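Local coordinates for protein nitroalkane oxidase (Podospora anserina, PDB 3MKH) that oxidises nitroalkanes to aldehydes or ketones with FAD and molecular oxygen, releasing nitrite and hydrogen peroxide, at residues P49-A52 against A53-A57; G58-K61 against G62-S65; V248-P251 against T252-L256; G102-P105 against I106-A110. All coordinates share one frame; numbering follows the deposited sequence.

Contact 1: P49-A52 against A53-A57; sequences PTYA and AAVSA
Y51 and V55 meet one turn apart on a short alpha-helix, 48-56, in the N-terminal helical domain of this acyl-CoA dehydrogenase fold; the contact is local, an i to i+4 pairing along one face. Four successive backbone bonds define the helix: A53 N to P49 O, A54 N to T50 O, V55 N to Y51 O and S56 N to A52 O. Of these, V55 N to Y51 O spans 2.9 Å with an N-H...O angle of 155°, its donor tilted 16° from the carbonyl plane. The Y51 side chain has CG anti to the backbone N (chi1 -177°), and its ring slants across V55. Its hydroxyl reaches beyond the helix, hydrogen-bonded to P128 O and T99 OG1, while W177 and the Y51 ring meet edge-to-face; the phenol is thus held at its hydroxyl and at its ring. On another side, A53 and A54 rest on L25 of helix 9-33, and Y51 and A54 both touch I96 of helix 90-109. V55 sends only one methyl into the contact: CG2 lies beside its own backbone N, 3.4 Å from Y51 O and 3.6 Å from Y51 CE1.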
ATOM      1  N   PRO A  49      34.473  13.924 -21.538  1.00 26.26           N
ATOM      2  CA  PRO A  49      35.575  14.494 -20.756  1.00 23.94           C
ATOM      3  C   PRO A  49      35.483  14.184 -19.258  1.00 24.62           C
ATOM      4  O   PRO A  49      36.504  13.881 -18.629  1.00 21.55           O
ATOM      5  CB  PRO A  49      35.446  16.000 -21.019  1.00 27.06           C
ATOM      6  CG  PRO A  49      34.837  16.066 -22.403  1.00 28.14           C
ATOM      7  CD  PRO A  49      33.882  14.905 -22.471  1.00 25.75           C
ATOM      8  N   THR A  50      34.293  14.244 -18.670  1.00 23.51           N
ATOM      9  CA  THR A  50      34.226  13.928 -17.247  1.00 22.12           C
ATOM     10  C   THR A  50      34.352  12.437 -16.976  1.00 22.08           C
ATOM     11  O   THR A  50      34.862  12.039 -15.931  1.00 22.16           O
ATOM     12  CB  THR A  50      32.997  14.525 -16.533  1.00 28.90           C
ATOM     13  OG1 THR A  50      31.829  14.231 -17.276  1.00 24.71           O
ATOM     14  CG2 THR A  50      33.129  16.049 -16.400  1.00 32.73           C
ATOM     15  N   TYR A  51      33.905  11.608 -17.909  1.00 19.03           N
ATOM     16  CA  TYR A  51      34.167  10.182 -17.807  1.00 20.59           C
ATOM     17  C   TYR A  51      35.683   9.927 -17.822  1.00 20.69           C
ATOM     18  O   TYR A  51      36.200   9.126 -17.031  1.00 19.85           O
ATOM     19  CB  TYR A  51      33.463   9.440 -18.950  1.00 21.45           C
ATOM     20  CG  TYR A  51      33.575   7.928 -18.941  1.00 19.07           C
ATOM     21  CD1 TYR A  51      34.735   7.293 -19.380  1.00 18.68           C
ATOM     22  CD2 TYR A  51      32.515   7.138 -18.535  1.00 18.39           C
ATOM     23  CE1 TYR A  51      34.838   5.914 -19.391  1.00 18.12           C
ATOM     24  CE2 TYR A  51      32.604   5.749 -18.559  1.00 20.15           C
ATOM     25  CZ  TYR A  51      33.771   5.144 -18.990  1.00 21.04           C
ATOM     26  OH  TYR A  51      33.870   3.768 -19.025  1.00 20.45           O
ATOM     27  N   ALA A  52      36.403  10.611 -18.712  1.00 19.49           N
ATOM     28  CA  ALA A  52      37.859  10.468 -18.762  1.00 22.84           C
ATOM     29  C   ALA A  52      38.508  10.898 -17.443  1.00 20.88           C
ATOM     30  O   ALA A  52      39.531  10.339 -17.028  1.00 21.34           O
ATOM     31  CB  ALA A  52      38.448  11.279 -19.929  1.00 20.92           C
ATOM     32  N   ALA A  53      37.924  11.898 -16.789  1.00 19.04           N
ATOM     33  CA  ALA A  53      38.438  12.355 -15.502  1.00 22.44           C
ATOM     34  C   ALA A  53      38.237  11.291 -14.429  1.00 24.17           C
ATOM     35  O   ALA A  53      39.095  11.123 -13.554  1.00 22.02           O
ATOM     36  CB  ALA A  53      37.781  13.687 -15.081  1.00 23.39           C
ATOM     37  N   ALA A  54      37.100  10.589 -14.484  1.00 20.20           N
ATOM     38  CA  ALA A  54      36.819   9.489 -13.553  1.00 19.93           C
ATOM     39  C   ALA A  54      37.779   8.340 -13.786  1.00 20.91           C
ATOM     40  O   ALA A  54      38.232   7.673 -12.845  1.00 21.37           O
ATOM     41  CB  ALA A  54      35.370   9.004 -13.709  1.00 23.30           C
ATOM     42  N   VAL A  55      38.091   8.100 -15.050  1.00 20.42           N
ATOM     43  CA  VAL A  55      39.050   7.067 -15.400  1.00 18.93           C
ATOM     44  C   VAL A  55      40.420   7.407 -14.800  1.00 22.94           C
ATOM     45  O   VAL A  55      41.087   6.549 -14.183  1.00 22.19           O
ATOM     46  CB  VAL A  55      39.187   6.896 -16.910  1.00 19.26           C
ATOM     47  CG1 VAL A  55      40.417   6.010 -17.221  1.00 22.23           C
ATOM     48  CG2 VAL A  55      37.908   6.281 -17.509  1.00 17.83           C
ATOM     49  N   SER A  56      40.826   8.659 -14.972  1.00 20.47           N
ATOM     50  CA  SER A  56      42.109   9.126 -14.447  1.00 25.01           C
ATOM     51  C   SER A  56      42.170   9.042 -12.921  1.00 26.35           C
ATOM     52  O   SER A  56      43.241   8.831 -12.343  1.00 25.06           O
ATOM     53  CB  SER A  56      42.405  10.545 -14.929  1.00 24.57           C
ATOM     54  OG  SER A  56      43.643  10.973 -14.397  1.00 28.63           O
ATOM     55  N   ALA A  57      41.012   9.182 -12.282  1.00 22.17           N
ATOM     56  CA  ALA A  57      40.874   9.024 -10.834  1.00 20.72           C
ATOM     57  C   ALA A  57      40.909   7.554 -10.371  1.00 27.98           C
ATOM     58  O   ALA A  57      40.859   7.278  -9.172  1.00 25.33           O
ATOM     59  CB  ALA A  57      39.588   9.707 -10.351  1.00 21.63           C
TER

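Contact 2: G58-K61 against G62-S65; sequences GILK and GQIS
Q63 N donates to L60 O and the Q63 side chain runs alongside that of L60, in a turn that directly follows helix 48-56. The entry to the turn is G58, whose positive phi (93°) and two bonds back into the last helical turn make a Schellman motif. G58, L60 and K61 each give their carbonyl O to a backbone N-H. G62 N reaches G58 O at 3.2 Å, in the carbonyl plane, an i to i+4 bond. The other two bonds are i to i+3: Q63 N to L60 O at 2.9 Å and I64 N to K61 O at 3.2 Å. Both donors stand above the plane of the carbonyl, some 65° out of it, so neither uses a lone pair squarely. Outside the turn, K61 and I64 bond through their backbones to T71 and G72.

The side-chain amide of Q63 has its own anchor: NE2 donates to I96 O of helix 90-109. With CG beside the backbone N (chi1 -65°) and the chain extended beyond it, OE1 comes 3.5 Å from L60 CD1, an apolar neighbour. With an alanine in its place, I96 O would probably lose this donor and a gap would open beside L60 CD1. L60 itself packs on Y51 and V55, so its isobutyl group lies between helix and amide. The whole is a Schellman motif at G58 ending helix 48-56, with i to i+3 turns after it leading into the loop before helix 75-88 of the N-terminal helical domain.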
ATOM      1  N   GLY A  58      40.995   6.621 -11.321  1.00 23.17           N
ATOM      2  CA  GLY A  58      41.123   5.209 -11.005  1.00 22.58           C
ATOM      3  C   GLY A  58      39.818   4.418 -10.936  1.00 25.40           C
ATOM      4  O   GLY A  58      39.820   3.268 -10.493  1.00 19.90           O
ATOM      5  N   ILE A  59      38.708   5.011 -11.380  1.00 20.55           N
ATOM      6  CA  ILE A  59      37.392   4.383 -11.189  1.00 21.53           C
ATOM      7  C   ILE A  59      37.246   3.035 -11.917  1.00 20.96           C
ATOM      8  O   ILE A  59      36.652   2.096 -11.393  1.00 21.98           O
ATOM      9  CB  ILE A  59      36.216   5.332 -11.566  1.00 24.99           C
ATOM     10  CG1 ILE A  59      36.270   6.592 -10.717  1.00 32.46           C
ATOM     11  CG2 ILE A  59      34.873   4.672 -11.278  1.00 27.41           C
ATOM     12  CD1 ILE A  59      36.089   6.315  -9.221  1.00 37.99           C
ATOM     13  N   LEU A  60      37.787   2.940 -13.124  1.00 21.25           N
ATOM     14  CA  LEU A  60      37.686   1.700 -13.883  1.00 19.47           C
ATOM     15  C   LEU A  60      38.556   0.593 -13.263  1.00 23.97           C
ATOM     16  O   LEU A  60      38.155  -0.575 -13.223  1.00 20.10           O
ATOM     17  CB  LEU A  60      38.045   1.936 -15.354  1.00 21.33           C
ATOM     18  CG  LEU A  60      36.885   2.314 -16.295  1.00 27.47           C
ATOM     19  CD1 LEU A  60      35.805   3.108 -15.630  1.00 22.60           C
ATOM     20  CD2 LEU A  60      37.351   2.971 -17.598  1.00 25.20           C
ATOM     21  N   LYS A  61      39.746   0.945 -12.788  1.00 23.12           N
ATOM     22  CA  LYS A  61      40.577  -0.049 -12.090  1.00 23.59           C
ATOM     23  C   LYS A  61      39.802  -0.669 -10.929  1.00 24.13           C
ATOM     24  O   LYS A  61      39.940  -1.860 -10.626  1.00 21.25           O
ATOM     25  CB  LYS A  61      41.865   0.594 -11.559  1.00 22.45           C
ATOM     26  CG  LYS A  61      42.722   1.298 -12.619  1.00 25.25           C
ATOM     27  CD  LYS A  61      44.023   1.831 -11.997  1.00 30.85           C
ATOM     28  CE  LYS A  61      44.387   3.212 -12.536  1.00 35.70           C
ATOM     29  NZ  LYS A  61      45.792   3.613 -12.186  1.00 33.97           N
ATOM     30  N   GLY A  62      38.994   0.158 -10.274  1.00 21.28           N
ATOM     31  CA  GLY A  62      38.181  -0.269  -9.152  1.00 22.33           C
ATOM     32  C   GLY A  62      37.015  -1.173  -9.513  1.00 24.12           C
ATOM     33  O   GLY A  62      36.404  -1.780  -8.638  1.00 22.89           O
ATOM     34  N   GLN A  63      36.718  -1.282 -10.804  1.00 18.18           N
ATOM     35  CA  GLN A  63      35.655  -2.165 -11.264  1.00 21.35           C
ATOM     36  C   GLN A  63      36.202  -3.528 -11.669  1.00 23.50           C
ATOM     37  O   GLN A  63      35.447  -4.412 -12.037  1.00 25.89           O
ATOM     38  CB  GLN A  63      34.923  -1.533 -12.459  1.00 21.09           C
ATOM     39  CG  GLN A  63      34.195  -0.261 -12.097  1.00 19.90           C
ATOM     40  CD  GLN A  63      33.671   0.478 -13.312  1.00 24.14           C
ATOM     41  OE1 GLN A  63      34.113   0.246 -14.443  1.00 21.86           O
ATOM     42  NE2 GLN A  63      32.725   1.378 -13.082  1.00 22.95           N
ATOM     43  N   ILE A  64      37.520  -3.686 -11.625  1.00 20.82           N
ATOM     44  CA  ILE A  64      38.144  -4.931 -12.078  1.00 22.02           C
ATOM     45  C   ILE A  64      38.676  -5.693 -10.868  1.00 23.44           C
ATOM     46  O   ILE A  64      39.264  -5.117  -9.955  1.00 21.61           O
ATOM     47  CB  ILE A  64      39.251  -4.661 -13.128  1.00 21.22           C
ATOM     48  CG1 ILE A  64      38.606  -4.130 -14.414  1.00 23.81           C
ATOM     49  CG2 ILE A  64      40.054  -5.929 -13.445  1.00 19.28           C
ATOM     50  CD1 ILE A  64      39.606  -3.610 -15.438  1.00 21.19           C
ATOM     51  N   SER A  65      38.446  -6.993 -10.844  1.00 24.64           N
ATOM     52  CA  SER A  65      38.812  -7.759  -9.665  1.00 21.98           C
ATOM     53  C   SER A  65      40.337  -7.860  -9.486  1.00 18.32           C
ATOM     54  O   SER A  65      41.082  -7.871 -10.461  1.00 20.35           O
ATOM     55  CB  SER A  65      38.167  -9.136  -9.745  1.00 28.19           C
ATOM     56  OG  SER A  65      39.137 -10.098 -10.051  1.00 35.48           O
TER

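Contact 3: V248-P251 against T252-L256; sequences VRVP and TKNVL
V250 and N254 face each other across the corner where strand 242-251 passes through a 3-10 turn, 252-254, into strand 255-257, in the beta domain of the acyl-CoA dehydrogenase fold. Their side chains cross at about a right angle. In V250 a chi1 of -62° puts CG1 beside the backbone N and leaves CG2 between N and the carbonyl carbon, where it meets N254 CB at 3.7 Å, while V250 CB lies against the carboxamide carbon, N254 CG, also at 3.7 Å. P251, next along the strand, crosses the same side chain obliquely, its CG and CD lying against the end of N254.

The K253 chain, extended beyond CG, slants over the proline: its CG and CE each come within 4.0 Å of P251 CG, and its ammonium group goes on to a salt bridge with E116. N254 thus fills the inside of the corner, between the valine and the proline. A glycine in its place would probably open a gap between V250 and P251 on the inside of the corner.

Further backbone bonds tie the strand and the turn to the sheet, V250 with W162 of strand 161-168 and N254 with L210 of strand 206-212. The turn itself is closed by one bond across the contact, N254 N to P251 O at 3.0 Å, with the donor 48° above the carbonyl plane and an N-H...O angle of 153°.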
ATOM      1  N   VAL A 248      29.133 -10.276 -37.687  1.00 28.54           N
ATOM      2  CA  VAL A 248      30.317  -9.892 -36.951  1.00 26.89           C
ATOM      3  C   VAL A 248      31.131 -11.138 -36.642  1.00 26.80           C
ATOM      4  O   VAL A 248      30.716 -11.974 -35.839  1.00 30.78           O
ATOM      5  CB  VAL A 248      29.950  -9.193 -35.630  1.00 29.85           C
ATOM      6  CG1 VAL A 248      31.216  -8.930 -34.801  1.00 30.28           C
ATOM      7  CG2 VAL A 248      29.194  -7.893 -35.903  1.00 27.83           C
ATOM      8  N   ARG A 249      32.298 -11.255 -37.266  1.00 27.58           N
ATOM      9  CA  ARG A 249      33.115 -12.447 -37.099  1.00 30.42           C
ATOM     10  C   ARG A 249      34.251 -12.207 -36.117  1.00 28.55           C
ATOM     11  O   ARG A 249      34.983 -11.223 -36.228  1.00 28.86           O
ATOM     12  CB  ARG A 249      33.679 -12.895 -38.452  1.00 36.55           C
ATOM     13  CG  ARG A 249      32.596 -13.182 -39.484  1.00 34.68           C
ATOM     14  CD  ARG A 249      33.175 -13.744 -40.788  1.00 47.71           C
ATOM     15  NE  ARG A 249      32.120 -14.238 -41.678  1.00 52.02           N
ATOM     16  CZ  ARG A 249      31.375 -13.457 -42.459  1.00 56.23           C
ATOM     17  NH1 ARG A 249      31.563 -12.143 -42.459  1.00 53.66           N
ATOM     18  NH2 ARG A 249      30.435 -13.987 -43.240  1.00 57.33           N
ATOM     19  N   VAL A 250      34.405 -13.121 -35.161  1.00 26.57           N
ATOM     20  CA  VAL A 250      35.478 -13.001 -34.187  1.00 29.22           C
ATOM     21  C   VAL A 250      36.198 -14.340 -33.997  1.00 26.32           C
ATOM     22  O   VAL A 250      35.609 -15.410 -34.178  1.00 29.89           O
ATOM     23  CB  VAL A 250      34.954 -12.494 -32.818  1.00 29.07           C
ATOM     24  CG1 VAL A 250      34.339 -11.103 -32.968  1.00 27.06           C
ATOM     25  CG2 VAL A 250      33.956 -13.485 -32.226  1.00 24.35           C
ATOM     26  N   PRO A 251      37.477 -14.275 -33.636  1.00 25.77           N
ATOM     27  CA  PRO A 251      38.254 -15.497 -33.414  1.00 31.04           C
ATOM     28  C   PRO A 251      37.791 -16.192 -32.137  1.00 34.36           C
ATOM     29  O   PRO A 251      37.036 -15.622 -31.330  1.00 27.41           O
ATOM     30  CB  PRO A 251      39.694 -14.982 -33.302  1.00 29.50           C
ATOM     31  CG  PRO A 251      39.550 -13.558 -32.820  1.00 27.14           C
ATOM     32  CD  PRO A 251      38.276 -13.048 -33.453  1.00 25.73           C
ATOM     33  N   THR A 252      38.230 -17.426 -31.949  1.00 28.73           N
ATOM     34  CA  THR A 252      37.718 -18.231 -30.855  1.00 26.95           C
ATOM     35  C   THR A 252      38.189 -17.729 -29.491  1.00 27.66           C
ATOM     36  O   THR A 252      37.543 -17.985 -28.479  1.00 27.78           O
ATOM     37  CB  THR A 252      38.071 -19.719 -31.039  1.00 36.77           C
ATOM     38  OG1 THR A 252      39.491 -19.850 -31.162  1.00 35.15           O
ATOM     39  CG2 THR A 252      37.396 -20.273 -32.290  1.00 35.23           C
ATOM     40  N   LYS A 253      39.299 -17.002 -29.453  1.00 28.70           N
ATOM     41  CA  LYS A 253      39.727 -16.404 -28.186  1.00 31.45           C
ATOM     42  C   LYS A 253      38.655 -15.464 -27.620  1.00 31.70           C
ATOM     43  O   LYS A 253      38.608 -15.236 -26.411  1.00 27.23           O
ATOM     44  CB  LYS A 253      41.060 -15.661 -28.325  1.00 29.32           C
ATOM     45  CG  LYS A 253      41.034 -14.453 -29.234  1.00 30.08           C
ATOM     46  CD  LYS A 253      42.382 -13.752 -29.243  1.00 34.80           C
ATOM     47  CE  LYS A 253      42.372 -12.544 -30.152  1.00 35.90           C
ATOM     48  NZ  LYS A 253      43.692 -11.883 -30.233  1.00 39.86           N
ATOM     49  N   ASN A 254      37.797 -14.926 -28.494  1.00 29.41           N
ATOM     50  CA  ASN A 254      36.760 -13.976 -28.066  1.00 27.20           C
ATOM     51  C   ASN A 254      35.641 -14.618 -27.251  1.00 28.78           C
ATOM     52  O   ASN A 254      34.855 -13.918 -26.598  1.00 25.27           O
ATOM     53  CB  ASN A 254      36.140 -13.238 -29.264  1.00 27.00           C
ATOM     54  CG  ASN A 254      36.945 -12.023 -29.701  1.00 26.19           C
ATOM     55  OD1 ASN A 254      36.395 -10.925 -29.880  1.00 31.53           O
ATOM     56  ND2 ASN A 254      38.229 -12.208 -29.905  1.00 24.36           N
ATOM     57  N   VAL A 255      35.526 -15.943 -27.316  1.00 25.06           N
ATOM     58  CA  VAL A 255      34.489 -16.622 -26.547  1.00 24.32           C
ATOM     59  C   VAL A 255      34.828 -16.579 -25.055  1.00 29.01           C
ATOM     60  O   VAL A 255      35.889 -17.056 -24.638  1.00 24.59           O
ATOM     61  CB  VAL A 255      34.298 -18.077 -26.984  1.00 29.64           C
ATOM     62  CG1 VAL A 255      33.286 -18.760 -26.079  1.00 26.77           C
ATOM     63  CG2 VAL A 255      33.857 -18.149 -28.447  1.00 27.38           C
ATOM     64  N   LEU A 256      33.937 -15.985 -24.261  1.00 28.00           N
ATOM     65  CA  LEU A 256      34.134 -15.894 -22.817  1.00 28.14           C
ATOM     66  C   LEU A 256      33.450 -17.047 -22.109  1.00 28.04           C
ATOM     67  O   LEU A 256      34.047 -17.701 -21.255  1.00 29.65           O
ATOM     68  CB  LEU A 256      33.612 -14.559 -22.262  1.00 24.88           C
ATOM     69  CG  LEU A 256      33.696 -14.395 -20.735  1.00 27.36           C
ATOM     70  CD1 LEU A 256      35.143 -14.260 -20.274  1.00 26.21           C
ATOM     71  CD2 LEU A 256      32.871 -13.168 -20.245  1.00 24.07           C
TER

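Contact 4: G102-P105 against I106-A110; sequences GLTP and INLAA
T104 and L108 lie side by side on the last turns of helix 90-109, pointing the same way, and between them the backbone carries the main hydrogen bonding. N107 N donates to L103 O at 3.0 Å, in the carbonyl plane and nearly straight (162°). L108 N follows, reaching T104 O at 2.9 Å almost along the C=O axis. The third bond, A109 N to P105 O, is weak, bent to 123°; A110 N still reaches back to I106 O. P105 has no N-H to give to the turn before it, and the helix is kinked there.

The apolar contact follows the same spacing: T104 CG2, anti to the backbone N (chi1 -60° for OG1), touches L108 CD1 at 3.9 Å. The same torsion sets T104 OG1 beside its own backbone N, from where the hydroxyl is hydrogen-bonded to G100 O, one turn back. Two carbons lie against carbonyl oxygens, L108 CG 3.3 Å from T104 O and I106 CB 3.4 Å from L103 O.

The P105 side chain is about 4 Å from that of L132, an FAD-binding residue. Around this helix end the neighbours come from several elements: P105 and I106 touch C186 of strand 184-191 and L256 of strand 255-257, T104 and P105 pack on A269 and V265 of helix 262-298, and L103 rests on Q63 and I64 of the loop between helices 48-56 and 75-88.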
ATOM      1  N   GLY A 102      29.570  -4.191 -17.551  1.00 20.15           N
ATOM      2  CA  GLY A 102      30.141  -4.811 -18.734  1.00 21.95           C
ATOM      3  C   GLY A 102      31.402  -5.613 -18.434  1.00 21.29           C
ATOM      4  O   GLY A 102      31.672  -6.623 -19.079  1.00 23.87           O
ATOM      5  N   LEU A 103      32.179  -5.164 -17.455  1.00 21.63           N
ATOM      6  CA  LEU A 103      33.396  -5.890 -17.051  1.00 20.46           C
ATOM      7  C   LEU A 103      33.135  -7.088 -16.137  1.00 22.16           C
ATOM      8  O   LEU A 103      33.999  -7.965 -15.994  1.00 23.10           O
ATOM      9  CB  LEU A 103      34.387  -4.938 -16.374  1.00 17.99           C
ATOM     10  CG  LEU A 103      34.875  -3.794 -17.260  1.00 22.36           C
ATOM     11  CD1 LEU A 103      35.625  -2.723 -16.446  1.00 19.99           C
ATOM     12  CD2 LEU A 103      35.721  -4.341 -18.403  1.00 21.43           C
ATOM     13  N   THR A 104      31.952  -7.131 -15.532  1.00 20.48           N
ATOM     14  CA  THR A 104      31.630  -8.156 -14.541  1.00 21.16           C
ATOM     15  C   THR A 104      31.723  -9.606 -15.061  1.00 23.47           C
ATOM     16  O   THR A 104      32.312 -10.454 -14.397  1.00 24.95           O
ATOM     17  CB  THR A 104      30.261  -7.879 -13.868  1.00 23.88           C
ATOM     18  OG1 THR A 104      30.317  -6.610 -13.205  1.00 24.00           O
ATOM     19  CG2 THR A 104      29.914  -8.985 -12.842  1.00 24.33           C
ATOM     20  N   PRO A 105      31.173  -9.895 -16.252  1.00 22.65           N
ATOM     21  CA  PRO A 105      31.311 -11.272 -16.751  1.00 23.75           C
ATOM     22  C   PRO A 105      32.761 -11.692 -16.915  1.00 23.89           C
ATOM     23  O   PRO A 105      33.086 -12.856 -16.714  1.00 22.08           O
ATOM     24  CB  PRO A 105      30.612 -11.223 -18.117  1.00 25.84           C
ATOM     25  CG  PRO A 105      29.597 -10.122 -17.945  1.00 21.54           C
ATOM     26  CD  PRO A 105      30.334  -9.075 -17.147  1.00 21.93           C
ATOM     27  N   ILE A 106      33.620 -10.743 -17.261  1.00 22.73           N
ATOM     28  CA  ILE A 106      35.046 -10.997 -17.384  1.00 25.32           C
ATOM     29  C   ILE A 106      35.709 -11.234 -16.012  1.00 28.07           C
ATOM     30  O   ILE A 106      36.539 -12.133 -15.880  1.00 25.42           O
ATOM     31  CB  ILE A 106      35.744  -9.889 -18.184  1.00 29.55           C
ATOM     32  CG1 ILE A 106      35.151  -9.847 -19.597  1.00 31.33           C
ATOM     33  CG2 ILE A 106      37.236 -10.164 -18.288  1.00 29.60           C
ATOM     34  CD1 ILE A 106      35.581  -8.668 -20.410  1.00 29.90           C
ATOM     35  N   ASN A 107      35.327 -10.454 -14.999  1.00 24.55           N
ATOM     36  CA  ASN A 107      35.754 -10.730 -13.626  1.00 23.20           C
ATOM     37  C   ASN A 107      35.336 -12.137 -13.224  1.00 28.62           C
ATOM     38  O   ASN A 107      36.074 -12.840 -12.524  1.00 29.71           O
ATOM     39  CB  ASN A 107      35.117  -9.752 -12.634  1.00 23.41           C
ATOM     40  CG  ASN A 107      35.745  -8.378 -12.674  1.00 26.47           C
ATOM     41  OD1 ASN A 107      35.096  -7.380 -12.358  1.00 28.58           O
ATOM     42  ND2 ASN A 107      37.004  -8.316 -13.058  1.00 20.11           N
ATOM     43  N   LEU A 108      34.144 -12.549 -13.657  1.00 24.51           N
ATOM     44  CA  LEU A 108      33.595 -13.845 -13.244  1.00 27.67           C
ATOM     45  C   LEU A 108      34.184 -15.051 -13.993  1.00 30.19           C
ATOM     46  O   LEU A 108      34.296 -16.130 -13.419  1.00 30.27           O
ATOM     47  CB  LEU A 108      32.064 -13.868 -13.345  1.00 24.42           C
ATOM     48  CG  LEU A 108      31.282 -12.894 -12.449  1.00 25.70           C
ATOM     49  CD1 LEU A 108      29.810 -12.899 -12.815  1.00 24.04           C
ATOM     50  CD2 LEU A 108      31.468 -13.223 -10.974  1.00 34.69           C
ATOM     51  N   ALA A 109      34.577 -14.878 -15.252  1.00 25.08           N
ATOM     52  CA  ALA A 109      34.825 -16.054 -16.097  1.00 31.59           C
ATOM     53  C   ALA A 109      36.056 -15.990 -17.000  1.00 29.78           C
ATOM     54  O   ALA A 109      36.308 -16.914 -17.764  1.00 32.80           O
ATOM     55  CB  ALA A 109      33.582 -16.364 -16.940  1.00 30.35           C
ATOM     56  N   ALA A 110      36.807 -14.902 -16.929  1.00 26.73           N
ATOM     57  CA  ALA A 110      37.934 -14.726 -17.827  1.00 27.16           C
ATOM     58  C   ALA A 110      38.851 -15.948 -17.787  1.00 33.89           C
ATOM     59  O   ALA A 110      39.035 -16.556 -16.734  1.00 28.35           O
ATOM     60  CB  ALA A 110      38.716 -13.482 -17.454  1.00 30.44           C
TER

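In the fold
From the N terminus the four contacts follow in series, none nested or crossing: 49-57, 58-65, 102-110, then 248-256. Each is local: contacts 1 and 4 within helices, contacts 2 and 3 at turns; none closes a long loop. Contact 1 hands to contact 2, where A54 O lies 3.1 Å from I59 N, a probable hydrogen bond, and V55 CG2 packs on L60 CD2 at 3.4 Å. Contact 2 meets contact 4, I64 CG1 lying 3.9 Å from L103 CD1, which joins the loop to helix 90-109. Contact 3 reaches contact 4 through L256, whose CD2 is 3.6 Å from P105 O, tying the beta domain to that helix. Contacts 1 and 3 stay about 17 Å apart (nearest atoms).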